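Dehydroascorbate reductase (Chlamydomonas reinhardtii, PDB 5XFT) probably catalyses the glutathione-dependent reduction of dehydroascorbate to ascorbate, with formation of glutathione disulfide, and belongs to the glutathione S-transferase superfamily. Local coordinates at residues 30-36 and 86-91; 98-103 and 128-132; 143-147 and 187-191. One frame throughout, in Å; residues are numbered along the deposited sequence.

Interaction 1 (30-36 and 86-91)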
# COMPACT_ATOMS: atom_id res chain seq x y z
N ALA A 30 5.56 -1.19 -6.33
CA ALA A 30 6.96 -0.91 -6.64
C ALA A 30 7.44 -1.71 -7.84
O ALA A 30 8.11 -1.18 -8.73
CB ALA A 30 7.83 -1.18 -5.42
N TYR A 31 7.11 -3.01 -7.89
CA TYR A 31 7.53 -3.83 -9.02
C TYR A 31 6.85 -3.39 -10.32
O TYR A 31 7.48 -3.38 -11.38
CB TYR A 31 7.24 -5.30 -8.74
CG TYR A 31 8.37 -6.00 -8.03
CD1 TYR A 31 8.59 -5.80 -6.67
CD2 TYR A 31 9.22 -6.85 -8.71
CE1 TYR A 31 9.64 -6.42 -6.02
CE2 TYR A 31 10.27 -7.48 -8.07
CZ TYR A 31 10.48 -7.26 -6.73
OH TYR A 31 11.52 -7.90 -6.09
N GLU A 32 5.57 -3.04 -10.25
CA GLU A 32 4.87 -2.57 -11.44
C GLU A 32 5.45 -1.26 -11.95
O GLU A 32 5.56 -1.05 -13.17
CB GLU A 32 3.38 -2.41 -11.14
CG GLU A 32 2.65 -3.72 -10.92
CD GLU A 32 2.35 -4.43 -12.22
OE1 GLU A 32 2.31 -3.75 -13.27
OE2 GLU A 32 2.17 -5.67 -12.20
N ALA A 33 5.84 -0.37 -11.04
CA ALA A 33 6.36 0.94 -11.43
C ALA A 33 7.68 0.81 -12.19
O ALA A 33 7.93 1.58 -13.12
CB ALA A 33 6.54 1.83 -10.20
N LYS A 34 8.52 -0.15 -11.80
CA LYS A 34 9.76 -0.43 -12.49
C LYS A 34 9.60 -1.45 -13.61
O LYS A 34 10.61 -1.89 -14.17
CB LYS A 34 10.83 -0.90 -11.51
CG LYS A 34 11.16 0.12 -10.44
CD LYS A 34 11.88 -0.51 -9.26
CE LYS A 34 12.92 0.45 -8.70
NZ LYS A 34 13.81 0.98 -9.78
N LYS A 35 8.37 -1.84 -13.93
CA LYS A 35 8.09 -2.80 -15.01
C LYS A 35 8.92 -4.08 -14.87
O LYS A 35 9.25 -4.73 -15.86
CB LYS A 35 8.30 -2.17 -16.38
CG LYS A 35 7.64 -0.82 -16.53
CD LYS A 35 7.26 -0.53 -17.98
CE LYS A 35 6.99 0.96 -18.17
NZ LYS A 35 5.77 1.38 -17.41
N LEU A 36 9.29 -4.43 -13.62
CA LEU A 36 10.01 -5.66 -13.37
C LEU A 36 9.04 -6.84 -13.31
O LEU A 36 7.96 -6.72 -12.72
CB LEU A 36 10.79 -5.58 -12.06
CG LEU A 36 11.98 -4.62 -12.08
CD1 LEU A 36 12.39 -4.26 -10.67
CD2 LEU A 36 13.13 -5.26 -12.83
N HIS A 86 18.02 -1.98 -8.92
CA HIS A 86 17.45 -1.51 -10.18
C HIS A 86 17.20 -0.01 -10.10
O HIS A 86 16.08 0.44 -9.88
CB HIS A 86 16.15 -2.25 -10.50
CG HIS A 86 16.26 -3.73 -10.38
ND1 HIS A 86 16.59 -4.54 -11.44
CD2 HIS A 86 16.10 -4.55 -9.32
CE1 HIS A 86 16.63 -5.80 -11.04
NE2 HIS A 86 16.33 -5.83 -9.76
N PRO A 87 18.25 0.80 -10.31
CA PRO A 87 18.08 2.26 -10.19
C PRO A 87 17.18 2.86 -11.26
O PRO A 87 16.59 3.92 -11.03
CB PRO A 87 19.51 2.79 -10.28
CG PRO A 87 20.39 1.61 -9.95
CD PRO A 87 19.66 0.42 -10.50
N GLU A 88 17.05 2.20 -12.41
CA GLU A 88 16.09 2.60 -13.44
C GLU A 88 15.01 1.54 -13.68
O GLU A 88 15.32 0.37 -13.86
CB GLU A 88 16.82 2.87 -14.76
CG GLU A 88 16.48 4.20 -15.42
CD GLU A 88 16.88 5.37 -14.54
OE1 GLU A 88 16.03 6.21 -14.24
OE2 GLU A 88 18.08 5.40 -14.14
N PRO A 89 13.73 1.95 -13.74
CA PRO A 89 13.16 3.29 -13.52
C PRO A 89 13.21 3.69 -12.06
O PRO A 89 13.00 2.83 -11.20
CB PRO A 89 11.72 3.14 -14.00
CG PRO A 89 11.72 1.96 -14.91
CD PRO A 89 12.75 1.03 -14.35
N SER A 90 13.49 4.95 -11.77
CA SER A 90 13.70 5.36 -10.39
C SER A 90 12.38 5.61 -9.67
O SER A 90 11.38 6.01 -10.27
CB SER A 90 14.55 6.63 -10.33
OG SER A 90 14.68 7.06 -8.99
N LEU A 91 12.39 5.35 -8.36
CA LEU A 91 11.26 5.61 -7.49
C LEU A 91 11.66 6.48 -6.31
O LEU A 91 10.94 6.51 -5.30
CB LEU A 91 10.64 4.30 -6.98
CG LEU A 91 10.24 3.21 -7.96
CD1 LEU A 91 9.55 2.07 -7.22
CD2 LEU A 91 9.34 3.78 -9.03
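Lys34 reaches across to segment 86-91 and gives its ammonium group to two backbone carbonyls on that side. NZ hydrogen-bonds His86 O and Pro89 O, modelled at only 2.3 Å from NZ to His86 O; the pairing is plain, but so short a length is doubtful. Bends at chi3 and at chi4 (-51°) bring NZ between the two oxygens. These carbonyls lie on either side of the cis Glu88-Pro89 peptide in sequence, so one lysine ties together the chain before and after it. Glu83 of helix 75-85 lies against Lys34 as well and accepts from Leu91 N and Ser90 OG. The lysine's methylenes pass obliquely over Leu91, CE lying 3.9 Å from Leu91 CG, while Pro89 CD rests on the backbone, 3.6 Å from Lys34 O. All this happens where helix 22-33 of the thioredoxin-like N-terminal domain ends in a Schellman motif with Lys35, at positive phi, as the C-prime residue: Leu36 N bonds Tyr31 O at 3.1 Å and Lys35 N bonds Glu32 O at 3.0 Å, so the carbonyls of Tyr31 and Glu32 find donors as the helix ends. Glu32 OE2 is taken up separately by Tyr38 OH. Beyond the turn Leu36 lays both methyls over one face of the His86 ring; CD1 makes a CH-pi contact 4.0 Å from the ring centroid and 17° off its normal, and CD2 sits near ND1. On the helix side Leu91 splits its methyls, CD1 against Ala30 and CD2 3.6 Å from Ala33 CB. With an alanine at Leu91 both methyls go, which would probably open a gap over Ala30 and Ala33 and leave the Lys34 methylenes freer to turn away from the two carbonyls. Leu82 of helix 75-85 touches Ala30, Lys34 and Leu36.

Interaction 2 (98-103 and 128-132); sequences EIGAKL and QLAGM
Over one face of the Gln128 carboxamide lies Lys102: its CB is 3.5 Å from Gln128 NE2, its CG is near the same nitrogen, and its backbone N stands over the oxygen end. That N donates to Gln128 OE1 at 3.0 Å, a fairly straight bond (161° at the hydrogen) that arrives from well above the carbonyl plane, 68° out of it. A bend at chi2 (-76°) folds the glutamine over to this position. Ala101 N also lies close to OE1, but at a poor angle for bonding. A water bridges the two backbones near the carboxamide, accepting from Gly100 N at 3.0 Å and donating to Gln128 O. Beside these polar groups, toward Met132 and Leu129, the contact is apolar. Ile99 CG2 packs 3.8 Å from Met132 CG, the two side chains running past each other in opposite directions, and Leu103 spreads its methyls crosswise, CD1 3.7 Å from Leu129 CD2 and CD2 against Met132 SD. Leu129 and Met132 continue inward to Leu184 of helix 182-193. The type II turn 98-101, with Gly100 at positive phi, leads to the N-cap Lys102 of helix 103-112, the chain's entry into the all-helical C-terminal domain of the glutathione S-transferase fold.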
# COMPACT_ATOMS: atom_id res chain seq x y z
N GLU A 98 7.80 13.00 7.11
CA GLU A 98 6.74 13.17 8.09
C GLU A 98 5.35 13.11 7.46
O GLU A 98 4.36 12.94 8.19
CB GLU A 98 6.91 14.50 8.82
CG GLU A 98 6.60 15.71 7.96
CD GLU A 98 6.72 17.02 8.71
OE1 GLU A 98 5.74 17.80 8.70
OE2 GLU A 98 7.79 17.28 9.30
N ILE A 99 5.24 13.24 6.15
CA ILE A 99 3.96 13.36 5.47
C ILE A 99 3.37 11.97 5.22
O ILE A 99 4.05 11.09 4.69
CB ILE A 99 4.11 14.15 4.16
CG1 ILE A 99 4.50 15.59 4.48
CG2 ILE A 99 2.83 14.10 3.35
CD1 ILE A 99 4.85 16.41 3.28
N GLY A 100 2.11 11.79 5.61
CA GLY A 100 1.50 10.48 5.56
C GLY A 100 2.04 9.52 6.60
O GLY A 100 1.66 8.35 6.58
N ALA A 101 2.90 9.99 7.50
CA ALA A 101 3.54 9.09 8.45
C ALA A 101 2.55 8.50 9.45
O ALA A 101 2.82 7.44 10.02
CB ALA A 101 4.66 9.81 9.20
N LYS A 102 1.41 9.16 9.69
CA LYS A 102 0.42 8.66 10.63
C LYS A 102 -0.95 8.51 9.99
O LYS A 102 -1.96 8.39 10.71
CB LYS A 102 0.33 9.56 11.86
CG LYS A 102 1.65 10.10 12.37
CD LYS A 102 1.39 11.01 13.56
CE LYS A 102 2.58 11.90 13.87
NZ LYS A 102 2.20 12.94 14.88
N LEU A 103 -1.03 8.52 8.66
CA LEU A 103 -2.29 8.26 7.98
C LEU A 103 -2.88 6.92 8.42
O LEU A 103 -3.98 6.85 8.98
CB LEU A 103 -2.06 8.30 6.47
CG LEU A 103 -3.16 7.80 5.54
CD1 LEU A 103 -4.38 8.68 5.67
CD2 LEU A 103 -2.66 7.79 4.10
N GLN A 128 -3.18 14.73 8.62
CA GLN A 128 -2.39 13.95 7.66
C GLN A 128 -2.89 14.18 6.24
O GLN A 128 -2.11 14.51 5.33
CB GLN A 128 -2.44 12.47 8.03
CG GLN A 128 -1.85 12.15 9.38
CD GLN A 128 -0.34 12.16 9.37
OE1 GLN A 128 0.29 11.62 8.46
NE2 GLN A 128 0.26 12.77 10.39
N LEU A 129 -4.20 13.99 6.02
CA LEU A 129 -4.78 14.20 4.70
C LEU A 129 -4.56 15.63 4.22
O LEU A 129 -4.45 15.88 3.01
CB LEU A 129 -6.27 13.87 4.72
CG LEU A 129 -6.64 12.42 5.00
CD1 LEU A 129 -8.15 12.27 5.05
CD2 LEU A 129 -6.05 11.53 3.92
N ALA A 130 -4.52 16.58 5.15
CA ALA A 130 -4.24 17.96 4.78
C ALA A 130 -2.81 18.11 4.27
O ALA A 130 -2.57 18.73 3.23
CB ALA A 130 -4.49 18.89 5.97
N GLY A 131 -1.84 17.54 4.99
CA GLY A 131 -0.46 17.53 4.53
C GLY A 131 -0.30 16.98 3.13
O GLY A 131 0.26 17.65 2.25
N MET A 132 -0.82 15.77 2.91
CA MET A 132 -0.73 15.16 1.58
C MET A 132 -1.40 16.04 0.52
O MET A 132 -0.85 16.25 -0.56
CB MET A 132 -1.36 13.77 1.59
CG MET A 132 -0.70 12.80 2.55
SD MET A 132 -1.70 11.33 2.82
CE MET A 132 -1.84 10.69 1.16
O HOH W 1 0.43 14.24 5.80

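Interaction 3 (143-147 and 187-191)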
# COMPACT_ATOMS: atom_id res chain seq x y z
N GLY A 143 2.71 16.98 -11.89
CA GLY A 143 1.80 15.88 -12.10
C GLY A 143 0.94 15.60 -10.88
O GLY A 143 1.17 16.14 -9.79
N PRO A 144 -0.08 14.75 -11.04
CA PRO A 144 -1.03 14.51 -9.94
C PRO A 144 -0.56 13.52 -8.88
O PRO A 144 -1.18 13.44 -7.81
CB PRO A 144 -2.27 13.98 -10.67
CG PRO A 144 -1.72 13.31 -11.89
CD PRO A 144 -0.45 14.03 -12.27
N LEU A 145 0.51 12.76 -9.14
CA LEU A 145 1.07 11.84 -8.16
C LEU A 145 2.27 12.47 -7.46
O LEU A 145 2.85 13.46 -7.92
CB LEU A 145 1.49 10.53 -8.82
CG LEU A 145 0.52 9.92 -9.82
CD1 LEU A 145 1.16 8.70 -10.43
CD2 LEU A 145 -0.78 9.56 -9.14
N PHE A 146 2.65 11.87 -6.33
CA PHE A 146 3.86 12.31 -5.64
C PHE A 146 5.09 12.19 -6.53
O PHE A 146 6.08 12.88 -6.28
CB PHE A 146 4.07 11.50 -4.36
CG PHE A 146 3.06 11.80 -3.29
CD1 PHE A 146 1.96 10.97 -3.10
CD2 PHE A 146 3.22 12.90 -2.46
CE1 PHE A 146 1.04 11.24 -2.12
CE2 PHE A 146 2.30 13.17 -1.46
CZ PHE A 146 1.20 12.34 -1.29
N GLY A 147 5.05 11.32 -7.54
CA GLY A 147 6.13 11.20 -8.49
C GLY A 147 5.77 11.85 -9.81
O GLY A 147 6.12 11.36 -10.88
N TYR A 187 -5.88 12.78 -7.11
CA TYR A 187 -4.88 11.75 -6.87
C TYR A 187 -5.50 10.36 -6.99
O TYR A 187 -4.98 9.49 -7.70
CB TYR A 187 -4.25 11.94 -5.49
CG TYR A 187 -3.15 10.96 -5.12
CD1 TYR A 187 -1.97 10.89 -5.84
CD2 TYR A 187 -3.29 10.14 -4.01
CE1 TYR A 187 -0.96 10.01 -5.48
CE2 TYR A 187 -2.29 9.26 -3.64
CZ TYR A 187 -1.13 9.19 -4.37
OH TYR A 187 -0.14 8.30 -3.99
N LEU A 188 -6.65 10.15 -6.33
CA LEU A 188 -7.31 8.86 -6.43
C LEU A 188 -7.72 8.55 -7.87
O LEU A 188 -7.48 7.44 -8.36
CB LEU A 188 -8.52 8.81 -5.49
CG LEU A 188 -8.12 8.54 -4.03
CD1 LEU A 188 -9.10 9.20 -3.07
CD2 LEU A 188 -8.01 7.05 -3.76
N ALA A 189 -8.33 9.52 -8.56
CA ALA A 189 -8.70 9.28 -9.96
C ALA A 189 -7.47 8.93 -10.81
O ALA A 189 -7.52 8.02 -11.64
CB ALA A 189 -9.41 10.50 -10.53
N ALA A 190 -6.37 9.64 -10.59
CA ALA A 190 -5.14 9.38 -11.34
C ALA A 190 -4.63 7.97 -11.08
O ALA A 190 -4.26 7.25 -12.02
CB ALA A 190 -4.07 10.41 -10.98
N LEU A 191 -4.60 7.54 -9.81
CA LEU A 191 -4.16 6.19 -9.49
C LEU A 191 -5.06 5.15 -10.14
O LEU A 191 -4.58 4.18 -10.72
CB LEU A 191 -4.14 5.98 -7.97
CG LEU A 191 -3.03 6.69 -7.21
CD1 LEU A 191 -3.35 6.72 -5.75
CD2 LEU A 191 -1.72 5.98 -7.45
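The loop leading into helix 153-173 of the C-terminal helical domain meets helix 182-193 here, with Tyr187 reaching from the helix between Leu145 and Phe146 of the loop. The Tyr187 and Phe146 rings form an offset edge-to-face pair, centroids 5.3 Å apart and planes at 79°: the edge of Phe146 is directed at the Tyr187 face, its CE1 3.7 Å from Tyr187 CZ. The phenol oxygen in turn lies in the plane of the Phe146 ring, at its edge, with OH 3.5 Å from Phe146 CD1. Its polar partner is Asp155, which bonds Tyr187 OH through OD1. The same carboxylate receives Phe146 N and Gly147 N, so an aspartate in the first turn of helix 153-173 holds both loop backbone and tyrosine, a role consistent with that of the aspartate near the start of the corresponding helix in other glutathione S-transferases. Tyr187 gets there because CG is anti to the backbone N (chi1 -178°), which swings the ring off its helix toward the loop. Pro144 O approaches the ring edge, 3.3 Å from Tyr187 CD1. Leu191 CD1, one turn along the helix, covers the face turned away from Phe146. Leu145 crosses the tyrosine at about a right angle; its CD2 is 3.7 Å from Tyr187 CE1 and also touches Leu191 CD2. Leu145 CD2 lies 3.9 Å from Ala190 CB as well. That alanine methyl is flanked a second time by Pro144, whose CG packs 3.8 Å from Ala190 CB. Met132 and Leu136 of helix 118-138 pack on Phe146 from the neighbouring helix.

How the interactions relate
The three contacts follow one another along the chain, each closing before the next opens. Interaction 1 belongs to the thioredoxin-like domain and the start of the connection leaving helix 75-85; interaction 2 takes the end of that same connection, residues 98-103, onto helix 118-138 of the helical domain. Their centres are 24 Å apart. Interaction 3 lies wholly in the helical domain, its centre about 15 Å from that of interaction 2, and the two touch where Met132 CB packs 4.1 Å from Phe146 CZ. Interaction 1 stays separate from interaction 3, nearest atoms about 7 Å apart, although Leu91 is backbone-bonded to Gly153, where helix 153-173 begins. The interdomain connection is thus held to both domains.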